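Long-range contact in glucuronan lyase A (Trichoderma reesei, PDB 2ZZJ), which probably cleaves beta-1,4-linked glucuronan within the chain as a calcium-binding polysaccharide lyase of family 20: residues A[62-76]-A[146-160]. Sequence-based numbering, arbitrary orientation.
Sequences YQRGEEQFYGFAFRL and VSAGAWHRVVLQIKW
Trp160 lies sandwiched, with Ile158 CG2 over one face of its indole and Tyr62 flat against the other, the Tyr62 ring centroid 3.5 Å from that of the Trp160 six-membered ring and the planes 4° apart. A chi1 of 74° swings the phenol ring over the indole, and Tyr62 CB covers the five-membered ring. At the indole edge, Trp160 NE1 gives a bent hydrogen bond of 3.0 Å to Tyr70 OH, a hydroxyl also bonded to the carbonyl of Gly61; a buried tryptophan thus has its one polar side-chain atom satisfied. Farther along, the Phe72 ring takes Val154 CB over one face, its centroid 4.0 Å away, and Phe74 CE2 reaches Val154 CG2 at the ring edge. Trp151 receives Arg75 over one face, CB 3.8 Å from the centroid of the six-membered ring; a long aliphatic chain can cross an indole while its charged end reaches water.

Tyr70, Phe72, Phe74, Val154 and Trp160 point between the two sheets of the beta-jelly roll, where large apolar side chains fill the sandwich. Tyr62 ends strand 53-63 of the opposing sheet, so its stack joins the two. Strands 66-76 and 152-160 are antiparallel neighbours (170°), paired by backbone hydrogen bonds from Gln68–Ile158 to Phe74–His152; strand 216-227, which carries the calcium ligand Asp222, flanks 66-76.

On the other side of the sheet Gln157, CG anti to the backbone N and the chain extended, spreads CG over the Phe69 ring, 3.7 Å from its centroid. Gly149, whose positive phi suits glycine, lies under the Arg75 guanidinium; two waters link Arg75 NE and NH2 to Gly149 O.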
# COMPACT_ATOMS: atom_id res chain seq x y z
N TYR A 62 -6.15 -9.90 3.78
CA TYR A 62 -6.38 -11.16 3.10
C TYR A 62 -5.86 -12.31 3.94
O TYR A 62 -5.15 -12.08 4.93
CB TYR A 62 -5.73 -11.19 1.72
CG TYR A 62 -4.23 -11.33 1.67
CD1 TYR A 62 -3.41 -10.21 1.50
CD2 TYR A 62 -3.62 -12.57 1.72
CE1 TYR A 62 -2.01 -10.33 1.44
CE2 TYR A 62 -2.21 -12.71 1.67
CZ TYR A 62 -1.41 -11.59 1.53
OH TYR A 62 -0.02 -11.70 1.48
N GLN A 63 -6.25 -13.51 3.52
CA GLN A 63 -5.67 -14.78 3.97
C GLN A 63 -5.48 -15.62 2.73
O GLN A 63 -6.30 -15.58 1.82
CB GLN A 63 -6.66 -15.46 4.91
CG GLN A 63 -6.14 -16.67 5.61
CD GLN A 63 -7.10 -17.15 6.68
OE1 GLN A 63 -8.17 -16.55 6.91
NE2 GLN A 63 -6.73 -18.21 7.35
N ARG A 64 -4.37 -16.36 2.65
CA ARG A 64 -4.10 -17.23 1.52
C ARG A 64 -5.29 -18.16 1.22
O ARG A 64 -6.00 -18.57 2.13
CB ARG A 64 -2.84 -18.02 1.84
CG ARG A 64 -2.64 -19.29 1.12
CD ARG A 64 -2.24 -20.27 2.19
NE ARG A 64 -1.18 -21.15 1.76
CZ ARG A 64 -0.67 -22.12 2.51
NH1 ARG A 64 -1.12 -22.34 3.74
NH2 ARG A 64 0.29 -22.86 2.01
N GLY A 65 -5.54 -18.42 -0.06
CA GLY A 65 -6.67 -19.26 -0.48
C GLY A 65 -7.95 -18.52 -0.85
O GLY A 65 -9.02 -19.14 -0.95
N GLU A 66 -7.84 -17.21 -1.06
CA GLU A 66 -8.98 -16.43 -1.54
C GLU A 66 -8.57 -15.45 -2.62
O GLU A 66 -7.39 -15.09 -2.72
CB GLU A 66 -9.63 -15.68 -0.40
CG GLU A 66 -8.73 -14.69 0.26
CD GLU A 66 -9.36 -14.05 1.46
OE1 GLU A 66 -10.46 -14.47 1.85
OE2 GLU A 66 -8.76 -13.12 2.03
N GLU A 67 -9.53 -15.05 -3.45
CA GLU A 67 -9.35 -13.97 -4.40
C GLU A 67 -10.04 -12.78 -3.77
O GLU A 67 -11.11 -12.94 -3.14
CB GLU A 67 -10.02 -14.28 -5.75
CG GLU A 67 -9.85 -13.13 -6.78
CD GLU A 67 -10.91 -13.10 -7.91
OE1 GLU A 67 -10.55 -12.72 -9.05
OE2 GLU A 67 -12.09 -13.43 -7.67
N GLN A 68 -9.42 -11.60 -3.90
CA GLN A 68 -10.07 -10.35 -3.45
C GLN A 68 -9.76 -9.23 -4.45
O GLN A 68 -8.74 -9.28 -5.12
CB GLN A 68 -9.54 -9.96 -2.08
CG GLN A 68 -9.92 -10.92 -0.90
CD GLN A 68 -11.36 -10.74 -0.43
OE1 GLN A 68 -11.65 -9.90 0.42
NE2 GLN A 68 -12.25 -11.54 -0.98
N PHE A 69 -10.64 -8.22 -4.50
CA PHE A 69 -10.35 -6.97 -5.20
C PHE A 69 -10.11 -5.89 -4.13
O PHE A 69 -10.76 -5.90 -3.06
CB PHE A 69 -11.54 -6.53 -6.06
CG PHE A 69 -11.72 -7.34 -7.35
CD1 PHE A 69 -11.31 -6.83 -8.58
CD2 PHE A 69 -12.31 -8.61 -7.31
CE1 PHE A 69 -11.52 -7.56 -9.75
CE2 PHE A 69 -12.52 -9.34 -8.49
CZ PHE A 69 -12.11 -8.82 -9.69
N TYR A 70 -9.21 -4.96 -4.43
CA TYR A 70 -8.93 -3.80 -3.58
C TYR A 70 -8.94 -2.56 -4.47
O TYR A 70 -8.41 -2.61 -5.58
CB TYR A 70 -7.53 -3.93 -2.97
CG TYR A 70 -7.37 -5.23 -2.22
CD1 TYR A 70 -7.67 -5.32 -0.85
CD2 TYR A 70 -7.01 -6.40 -2.90
CE1 TYR A 70 -7.57 -6.56 -0.16
CE2 TYR A 70 -6.93 -7.63 -2.21
CZ TYR A 70 -7.19 -7.67 -0.86
OH TYR A 70 -7.10 -8.87 -0.20
N GLY A 71 -9.49 -1.46 -3.99
CA GLY A 71 -9.52 -0.22 -4.77
C GLY A 71 -9.22 0.94 -3.82
O GLY A 71 -9.62 0.92 -2.64
N PHE A 72 -8.52 1.96 -4.31
CA PHE A 72 -8.40 3.22 -3.55
C PHE A 72 -8.05 4.34 -4.49
O PHE A 72 -7.52 4.10 -5.61
CB PHE A 72 -7.39 3.15 -2.42
CG PHE A 72 -5.98 2.83 -2.86
CD1 PHE A 72 -5.04 3.85 -2.98
CD2 PHE A 72 -5.61 1.51 -3.15
CE1 PHE A 72 -3.70 3.56 -3.39
CE2 PHE A 72 -4.30 1.21 -3.55
CZ PHE A 72 -3.35 2.23 -3.68
N ALA A 73 -8.38 5.56 -4.06
CA ALA A 73 -7.89 6.71 -4.80
C ALA A 73 -6.78 7.36 -3.99
O ALA A 73 -6.83 7.38 -2.76
CB ALA A 73 -9.02 7.70 -5.04
N PHE A 74 -5.78 7.90 -4.67
CA PHE A 74 -4.71 8.66 -3.99
C PHE A 74 -4.25 9.84 -4.84
O PHE A 74 -4.48 9.87 -6.05
CB PHE A 74 -3.51 7.77 -3.61
CG PHE A 74 -2.58 7.49 -4.76
CD1 PHE A 74 -1.45 8.28 -4.97
CD2 PHE A 74 -2.88 6.46 -5.68
CE1 PHE A 74 -0.58 8.04 -6.08
CE2 PHE A 74 -2.02 6.21 -6.81
CZ PHE A 74 -0.88 7.00 -6.98
N ARG A 75 -3.59 10.80 -4.19
CA ARG A 75 -3.19 12.03 -4.82
C ARG A 75 -1.91 12.50 -4.17
O ARG A 75 -1.84 12.62 -2.94
CB ARG A 75 -4.28 13.08 -4.62
CG ARG A 75 -3.96 14.43 -5.25
CD ARG A 75 -4.99 15.43 -4.78
NE ARG A 75 -4.84 16.74 -5.42
CZ ARG A 75 -4.05 17.70 -4.97
NH1 ARG A 75 -3.31 17.51 -3.90
NH2 ARG A 75 -4.00 18.88 -5.60
N LEU A 76 -0.87 12.75 -4.98
CA LEU A 76 0.32 13.40 -4.45
C LEU A 76 0.10 14.90 -4.44
O LEU A 76 -0.63 15.43 -5.28
CB LEU A 76 1.52 13.12 -5.33
CG LEU A 76 1.81 11.65 -5.68
CD1 LEU A 76 3.01 11.52 -6.63
CD2 LEU A 76 2.05 10.84 -4.40
N VAL A 146 3.04 8.49 -12.80
CA VAL A 146 2.18 9.12 -11.84
C VAL A 146 2.37 10.63 -11.88
O VAL A 146 3.48 11.13 -11.59
CB VAL A 146 2.46 8.59 -10.39
CG1 VAL A 146 1.52 9.22 -9.43
CG2 VAL A 146 2.34 7.06 -10.32
N SER A 147 1.31 11.34 -12.24
CA SER A 147 1.29 12.80 -12.19
C SER A 147 0.99 13.33 -10.80
O SER A 147 0.16 12.79 -10.07
CB SER A 147 0.28 13.34 -13.20
OG SER A 147 -1.04 12.99 -12.80
N ALA A 148 1.66 14.41 -10.43
CA ALA A 148 1.39 15.07 -9.17
C ALA A 148 0.13 15.93 -9.22
O ALA A 148 -0.27 16.40 -10.30
CB ALA A 148 2.61 15.93 -8.75
N GLY A 149 -0.49 16.17 -8.07
CA GLY A 149 -1.62 17.09 -7.97
C GLY A 149 -2.91 16.64 -8.62
O GLY A 149 -3.84 17.45 -8.77
N ALA A 150 -3.00 15.34 -8.94
CA ALA A 150 -4.18 14.75 -9.56
C ALA A 150 -4.59 13.46 -8.83
O ALA A 150 -3.73 12.65 -8.50
CB ALA A 150 -3.86 14.42 -11.03
N TRP A 151 -5.90 13.25 -8.67
CA TRP A 151 -6.40 11.98 -8.10
C TRP A 151 -6.17 10.83 -9.06
O TRP A 151 -6.62 10.88 -10.24
CB TRP A 151 -7.88 12.07 -7.76
CG TRP A 151 -8.14 12.87 -6.52
CD1 TRP A 151 -8.54 14.18 -6.43
CD2 TRP A 151 -7.98 12.40 -5.20
NE1 TRP A 151 -8.66 14.54 -5.11
CE2 TRP A 151 -8.32 13.46 -4.33
CE3 TRP A 151 -7.56 11.17 -4.65
CZ2 TRP A 151 -8.26 13.33 -2.94
CZ3 TRP A 151 -7.51 11.04 -3.28
CH2 TRP A 151 -7.86 12.12 -2.43
N HIS A 152 -5.51 9.79 -8.58
CA HIS A 152 -5.34 8.54 -9.31
C HIS A 152 -6.10 7.42 -8.64
O HIS A 152 -6.36 7.50 -7.46
CB HIS A 152 -3.86 8.19 -9.38
CG HIS A 152 -3.06 9.23 -10.10
ND1 HIS A 152 -3.24 9.51 -11.44
CD2 HIS A 152 -2.08 10.06 -9.66
CE1 HIS A 152 -2.41 10.48 -11.79
NE2 HIS A 152 -1.67 10.81 -10.74
N ARG A 153 -6.49 6.40 -9.41
CA ARG A 153 -7.37 5.38 -8.94
C ARG A 153 -6.74 4.05 -9.24
O ARG A 153 -6.41 3.75 -10.41
CB ARG A 153 -8.75 5.48 -9.64
CG ARG A 153 -9.54 6.78 -9.33
CD ARG A 153 -9.18 7.95 -10.27
NE ARG A 153 -9.46 7.67 -11.68
CZ ARG A 153 -8.85 8.30 -12.70
NH1 ARG A 153 -7.92 9.23 -12.46
NH2 ARG A 153 -9.16 7.98 -13.96
N VAL A 154 -6.59 3.23 -8.20
CA VAL A 154 -5.85 1.97 -8.28
C VAL A 154 -6.83 0.86 -7.94
O VAL A 154 -7.60 0.97 -6.97
CB VAL A 154 -4.67 1.92 -7.26
CG1 VAL A 154 -4.00 0.53 -7.24
CG2 VAL A 154 -3.62 3.00 -7.56
N VAL A 155 -6.84 -0.18 -8.79
CA VAL A 155 -7.61 -1.38 -8.50
C VAL A 155 -6.66 -2.57 -8.61
O VAL A 155 -5.86 -2.66 -9.59
CB VAL A 155 -8.83 -1.57 -9.42
CG1 VAL A 155 -9.55 -2.91 -9.09
CG2 VAL A 155 -9.82 -0.38 -9.32
N LEU A 156 -6.70 -3.44 -7.60
CA LEU A 156 -5.94 -4.69 -7.61
C LEU A 156 -6.92 -5.85 -7.65
O LEU A 156 -7.93 -5.86 -6.94
CB LEU A 156 -5.07 -4.83 -6.36
CG LEU A 156 -4.30 -3.60 -5.86
CD1 LEU A 156 -3.62 -3.92 -4.51
CD2 LEU A 156 -3.29 -3.22 -6.85
N GLN A 157 -6.64 -6.84 -8.49
CA GLN A 157 -7.37 -8.11 -8.37
C GLN A 157 -6.33 -9.17 -8.10
O GLN A 157 -5.47 -9.39 -8.93
CB GLN A 157 -8.10 -8.42 -9.66
CG GLN A 157 -8.78 -9.79 -9.64
CD GLN A 157 -9.38 -10.18 -10.96
OE1 GLN A 157 -9.21 -9.49 -11.96
NE2 GLN A 157 -10.09 -11.32 -10.98
N ILE A 158 -6.37 -9.78 -6.92
CA ILE A 158 -5.31 -10.68 -6.54
C ILE A 158 -5.91 -11.98 -6.04
O ILE A 158 -6.73 -11.96 -5.12
CB ILE A 158 -4.35 -10.08 -5.46
CG1 ILE A 158 -3.72 -8.77 -5.97
CG2 ILE A 158 -3.19 -11.07 -5.15
CD1 ILE A 158 -2.90 -8.02 -4.96
N LYS A 159 -5.47 -13.11 -6.61
CA LYS A 159 -5.77 -14.40 -5.97
C LYS A 159 -4.55 -14.78 -5.14
O LYS A 159 -3.46 -14.98 -5.69
CB LYS A 159 -6.07 -15.47 -7.02
CG LYS A 159 -6.29 -16.86 -6.44
CD LYS A 159 -6.47 -17.85 -7.60
CE LYS A 159 -6.52 -19.31 -7.10
NZ LYS A 159 -7.64 -19.53 -6.13
N TRP A 160 -4.74 -14.82 -3.83
CA TRP A 160 -3.67 -15.05 -2.86
C TRP A 160 -3.42 -16.56 -2.76
O TRP A 160 -4.26 -17.29 -2.24
CB TRP A 160 -4.06 -14.47 -1.50
CG TRP A 160 -4.31 -12.96 -1.55
CD1 TRP A 160 -5.52 -12.31 -1.46
CD2 TRP A 160 -3.32 -11.92 -1.70
NE1 TRP A 160 -5.34 -10.94 -1.55
CE2 TRP A 160 -4.00 -10.67 -1.69
CE3 TRP A 160 -1.92 -11.94 -1.86
CZ2 TRP A 160 -3.33 -9.45 -1.80
CZ3 TRP A 160 -1.24 -10.71 -1.98
CH2 TRP A 160 -1.94 -9.49 -1.96
O HOH W 1 -6.82 17.26 -7.50
O HOH W 2 -5.50 19.67 -7.93
O HOH W 3 -1.17 12.70 -7.80